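Local coordinates for ApeI dehydratase-like domain-containing protein (Pectobacterium atrosepticum, PDB 3ESI) that is of unknown function but is probably a hotdog-fold protein related to ApeI-type acyl-carrier-protein dehydratases, at residues A[16-26]-A[80-91]. Residues are numbered along the deposited sequence; the frame is centred on the assembly and turned at random.
Sequences ETSQVELMLQV and PGKTLRLVLIWH
V20 and L88 face each other across a hydrogen-bonded antiparallel pair, V20 CG1 lying 3.7 Å from L88 CB as the two side chains run alongside one another. Strands 17-25 and 83-91 run antiparallel, their directions 163° apart, and four pairs, from S18/W90 to L24/L84, are each closed by two backbone hydrogen bonds. The tight face carries V20, L22, L24, L84, L86 and L88, all buried. L24 CD1 reaches over to L86 CB at 4.0 Å, and V26, just past the end of strand 17-25, touches L84 CD1 with CG2 at 3.7 Å. Y55 of helix 45-59 covers L22 and L88, placing this face against the central helix of the hotdog fold.

The other face is mixed, polar and apolar, and partly exposed. E21 CG stands anti to the backbone N (chi1 -177°), and the extended chain carries OE2 diagonally to R85 NH1, 2.7 Å away. The bond of this salt bridge is bent, with an N-H...O angle of 133°, and OE2 lies out of the guanidinium plane; R85 NH2 has a second acid partner in E109. Near one end, T83 OG1 donates to Q25 OE1 at 2.7 Å in the amide carbonyl plane, while Q25 NE2 makes a weak bond to G81 O. At the other, T17 CG2 sits over the H91 ring face, 4.2 Å from its centroid, a CH-pi contact.

The chemistry is thus two-sided: aliphatic contacts join the strands to the helix-covered core, whereas the acid-flanked R85 probably stays charged and links strand 17-25, through E21, with the more distant strand 108-121, through E109.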
loop_
_atom_site.group_PDB
_atom_site.type_symbol
_atom_site.label_atom_id
_atom_site.label_comp_id
_atom_site.label_asym_id
_atom_site.label_seq_id
_atom_site.Cartn_x
_atom_site.Cartn_y
_atom_site.Cartn_z
ATOM N N GLU A 16 9.767 24.649 -28.990
ATOM C CA GLU A 16 9.603 23.197 -29.037
ATOM C C GLU A 16 8.721 22.662 -27.909
ATOM O O GLU A 16 8.138 21.576 -28.033
ATOM C CB GLU A 16 10.971 22.507 -28.958
ATOM C CG GLU A 16 12.149 23.373 -29.397
ATOM C CD GLU A 16 12.456 24.482 -28.404
ATOM O OE1 GLU A 16 13.389 25.274 -28.662
ATOM O OE2 GLU A 16 11.764 24.561 -27.365
ATOM N N THR A 17 8.629 23.420 -26.816
ATOM C CA THR A 17 7.833 23.011 -25.658
ATOM C C THR A 17 6.389 23.500 -25.686
ATOM O O THR A 17 6.134 24.678 -25.922
ATOM C CB THR A 17 8.447 23.516 -24.331
ATOM O OG1 THR A 17 8.270 24.933 -24.236
ATOM C CG2 THR A 17 9.927 23.192 -24.262
ATOM N N SER A 18 5.459 22.580 -25.438
ATOM C CA SER A 18 4.033 22.884 -25.381
ATOM C C SER A 18 3.608 22.853 -23.917
ATOM O O SER A 18 4.254 22.211 -23.092
ATOM C CB SER A 18 3.228 21.850 -26.156
ATOM O OG SER A 18 3.448 21.976 -27.540
ATOM N N GLN A 19 2.525 23.544 -23.590
ATOM C CA GLN A 19 2.053 23.576 -22.213
ATOM C C GLN A 19 0.537 23.609 -22.129
ATOM O O GLN A 19 -0.144 24.193 -22.973
ATOM C CB GLN A 19 2.623 24.794 -21.474
ATOM C CG GLN A 19 4.140 24.808 -21.402
ATOM C CD GLN A 19 4.741 26.216 -21.499
ATOM O OE1 GLN A 19 4.759 26.970 -20.521
ATOM N NE2 GLN A 19 5.231 26.571 -22.693
ATOM N N VAL A 20 0.014 22.954 -21.103
ATOM C CA VAL A 20 -1.413 22.926 -20.860
ATOM C C VAL A 20 -1.570 22.914 -19.349
ATOM O O VAL A 20 -0.846 22.210 -18.639
ATOM C CB VAL A 20 -2.093 21.678 -21.478
ATOM C CG1 VAL A 20 -1.618 20.403 -20.787
ATOM C CG2 VAL A 20 -3.603 21.822 -21.371
ATOM N N GLU A 21 -2.489 23.728 -18.858
ATOM C CA GLU A 21 -2.734 23.804 -17.437
ATOM C C GLU A 21 -4.158 23.383 -17.171
ATOM O O GLU A 21 -5.084 23.879 -17.810
ATOM C CB GLU A 21 -2.521 25.225 -16.938
ATOM C CG GLU A 21 -2.694 25.350 -15.443
ATOM C CD GLU A 21 -2.305 26.715 -14.931
ATOM O OE1 GLU A 21 -1.328 27.287 -15.468
ATOM O OE2 GLU A 21 -2.956 27.203 -13.983
ATOM N N LEU A 22 -4.338 22.453 -16.247
ATOM C CA LEU A 22 -5.677 22.007 -15.915
ATOM C C LEU A 22 -5.978 22.226 -14.454
ATOM O O LEU A 22 -5.080 22.226 -13.616
ATOM C CB LEU A 22 -5.859 20.521 -16.220
ATOM C CG LEU A 22 -5.930 20.103 -17.684
ATOM C CD1 LEU A 22 -4.573 20.277 -18.339
ATOM C CD2 LEU A 22 -6.363 18.657 -17.760
ATOM N N MET A 23 -7.247 22.451 -14.151
ATOM C CA MET A 23 -7.660 22.587 -12.764
ATOM C C MET A 23 -8.490 21.323 -12.639
ATOM O O MET A 23 -9.404 21.099 -13.433
ATOM C CB MET A 23 -8.514 23.840 -12.545
ATOM C CG MET A 23 -8.835 24.104 -11.075
ATOM S SD MET A 23 -9.576 25.731 -10.740
ATOM C CE MET A 23 -8.023 26.762 -10.682
ATOM N N LEU A 24 -8.141 20.477 -11.679
ATOM C CA LEU A 24 -8.846 19.206 -11.496
ATOM C C LEU A 24 -9.388 19.051 -10.079
ATOM O O LEU A 24 -8.859 19.623 -9.118
ATOM C CB LEU A 24 -7.897 18.034 -11.799
ATOM C CG LEU A 24 -7.007 18.185 -13.033
ATOM C CD1 LEU A 24 -5.994 17.061 -13.073
ATOM C CD2 LEU A 24 -7.840 18.187 -14.277
ATOM N N GLN A 25 -10.456 18.282 -9.953
ATOM C CA GLN A 25 -11.042 18.052 -8.645
ATOM C C GLN A 25 -10.935 16.568 -8.362
ATOM O O GLN A 25 -11.334 15.737 -9.193
ATOM C CB GLN A 25 -12.507 18.504 -8.626
ATOM C CG GLN A 25 -13.256 18.234 -7.317
ATOM C CD GLN A 25 -12.772 19.084 -6.137
ATOM O OE1 GLN A 25 -12.112 20.120 -6.316
ATOM N NE2 GLN A 25 -13.122 18.655 -4.916
ATOM N N VAL A 26 -10.361 16.244 -7.208
ATOM C CA VAL A 26 -10.200 14.861 -6.797
ATOM C C VAL A 26 -11.487 14.423 -6.111
ATOM O O VAL A 26 -11.709 14.686 -4.933
ATOM C CB VAL A 26 -9.015 14.712 -5.836
ATOM C CG1 VAL A 26 -8.923 13.279 -5.337
ATOM C CG2 VAL A 26 -7.747 15.128 -6.543
ATOM N N PRO A 80 -8.835 13.084 -0.746
ATOM C CA PRO A 80 -10.107 13.112 -1.465
ATOM C C PRO A 80 -10.757 14.486 -1.291
ATOM O O PRO A 80 -10.729 15.053 -0.196
ATOM C CB PRO A 80 -10.915 12.016 -0.775
ATOM C CG PRO A 80 -9.877 11.068 -0.304
ATOM C CD PRO A 80 -8.817 11.997 0.245
ATOM N N GLY A 81 -11.332 15.022 -2.365
ATOM C CA GLY A 81 -11.982 16.325 -2.292
ATOM C C GLY A 81 -11.097 17.542 -2.525
ATOM O O GLY A 81 -11.568 18.663 -2.383
ATOM N N LYS A 82 -9.828 17.347 -2.890
ATOM C CA LYS A 82 -8.926 18.481 -3.116
ATOM C C LYS A 82 -8.976 19.010 -4.531
ATOM O O LYS A 82 -9.310 18.285 -5.466
ATOM C CB LYS A 82 -7.479 18.101 -2.801
ATOM C CG LYS A 82 -7.215 17.811 -1.343
ATOM C CD LYS A 82 -7.547 19.004 -0.478
ATOM C CE LYS A 82 -7.351 18.682 0.996
ATOM N NZ LYS A 82 -7.689 19.842 1.855
ATOM N N THR A 83 -8.642 20.288 -4.678
ATOM C CA THR A 83 -8.612 20.934 -5.991
ATOM C C THR A 83 -7.143 21.018 -6.390
ATOM O O THR A 83 -6.301 21.447 -5.596
ATOM C CB THR A 83 -9.244 22.341 -5.929
ATOM O OG1 THR A 83 -10.619 22.210 -5.547
ATOM C CG2 THR A 83 -9.172 23.035 -7.282
ATOM N N LEU A 84 -6.836 20.594 -7.612
ATOM C CA LEU A 84 -5.452 20.577 -8.082
ATOM C C LEU A 84 -5.182 21.327 -9.372
ATOM O O LEU A 84 -6.030 21.395 -10.265
ATOM C CB LEU A 84 -4.985 19.135 -8.314
ATOM C CG LEU A 84 -5.144 18.048 -7.249
ATOM C CD1 LEU A 84 -4.690 16.694 -7.833
ATOM C CD2 LEU A 84 -4.325 18.411 -6.012
ATOM N N ARG A 85 -3.983 21.883 -9.467
ATOM C CA ARG A 85 -3.554 22.532 -10.693
ATOM C C ARG A 85 -2.543 21.527 -11.278
ATOM O O ARG A 85 -1.650 21.046 -10.580
ATOM C CB ARG A 85 -2.849 23.873 -10.423
ATOM C CG ARG A 85 -2.584 24.666 -11.708
ATOM C CD ARG A 85 -1.466 25.698 -11.557
ATOM N NE ARG A 85 -1.691 26.662 -10.481
ATOM C CZ ARG A 85 -2.694 27.542 -10.436
ATOM N NH1 ARG A 85 -3.599 27.601 -11.411
ATOM N NH2 ARG A 85 -2.792 28.369 -9.405
ATOM N N LEU A 86 -2.714 21.183 -12.544
ATOM C CA LEU A 86 -1.817 20.265 -13.213
ATOM C C LEU A 86 -1.165 20.987 -14.382
ATOM O O LEU A 86 -1.851 21.448 -15.295
ATOM C CB LEU A 86 -2.581 19.046 -13.742
ATOM C CG LEU A 86 -1.704 18.129 -14.611
ATOM C CD1 LEU A 86 -0.576 17.580 -13.753
ATOM C CD2 LEU A 86 -2.516 16.971 -15.209
ATOM N N VAL A 87 0.156 21.101 -14.347
ATOM C CA VAL A 87 0.894 21.739 -15.433
ATOM C C VAL A 87 1.721 20.676 -16.167
ATOM O O VAL A 87 2.511 19.955 -15.546
ATOM C CB VAL A 87 1.863 22.843 -14.903
ATOM C CG1 VAL A 87 2.612 23.483 -16.063
ATOM C CG2 VAL A 87 1.091 23.910 -14.137
ATOM N N LEU A 88 1.516 20.582 -17.480
ATOM C CA LEU A 88 2.229 19.638 -18.346
ATOM C C LEU A 88 3.039 20.410 -19.388
ATOM O O LEU A 88 2.483 21.248 -20.104
ATOM C CB LEU A 88 1.244 18.744 -19.104
ATOM C CG LEU A 88 0.663 17.470 -18.495
ATOM C CD1 LEU A 88 0.352 17.675 -17.032
ATOM C CD2 LEU A 88 -0.587 17.085 -19.280
ATOM N N ILE A 89 4.337 20.111 -19.486
ATOM C CA ILE A 89 5.215 20.757 -20.467
ATOM C C ILE A 89 5.874 19.674 -21.322
ATOM O O ILE A 89 6.553 18.791 -20.794
ATOM C CB ILE A 89 6.327 21.575 -19.775
ATOM C CG1 ILE A 89 5.708 22.687 -18.920
ATOM C CG2 ILE A 89 7.263 22.163 -20.821
ATOM C CD1 ILE A 89 6.693 23.377 -17.993
ATOM N N TRP A 90 5.678 19.726 -22.635
ATOM C CA TRP A 90 6.274 18.716 -23.500
ATOM C C TRP A 90 7.265 19.238 -24.518
ATOM O O TRP A 90 6.927 20.057 -25.376
ATOM C CB TRP A 90 5.207 17.918 -24.245
ATOM C CG TRP A 90 5.808 16.795 -25.050
ATOM C CD1 TRP A 90 6.650 15.812 -24.592
ATOM C CD2 TRP A 90 5.608 16.536 -26.438
ATOM N NE1 TRP A 90 6.983 14.958 -25.616
ATOM C CE2 TRP A 90 6.358 15.379 -26.760
ATOM C CE3 TRP A 90 4.867 17.165 -27.442
ATOM C CZ2 TRP A 90 6.389 14.844 -28.047
ATOM C CZ3 TRP A 90 4.895 16.635 -28.725
ATOM C CH2 TRP A 90 5.653 15.482 -29.016
ATOM N N HIS A 91 8.483 18.716 -24.430
ATOM C CA HIS A 91 9.580 19.082 -25.322
ATOM C C HIS A 91 9.824 17.912 -26.282
ATOM O O HIS A 91 10.580 17.000 -25.972
ATOM C CB HIS A 91 10.831 19.360 -24.479
ATOM C CG HIS A 91 11.936 20.036 -25.228
ATOM N ND1 HIS A 91 12.961 20.703 -24.591
ATOM C CD2 HIS A 91 12.181 20.145 -26.555
ATOM C CE1 HIS A 91 13.788 21.195 -25.494
ATOM N NE2 HIS A 91 13.338 20.870 -26.694
#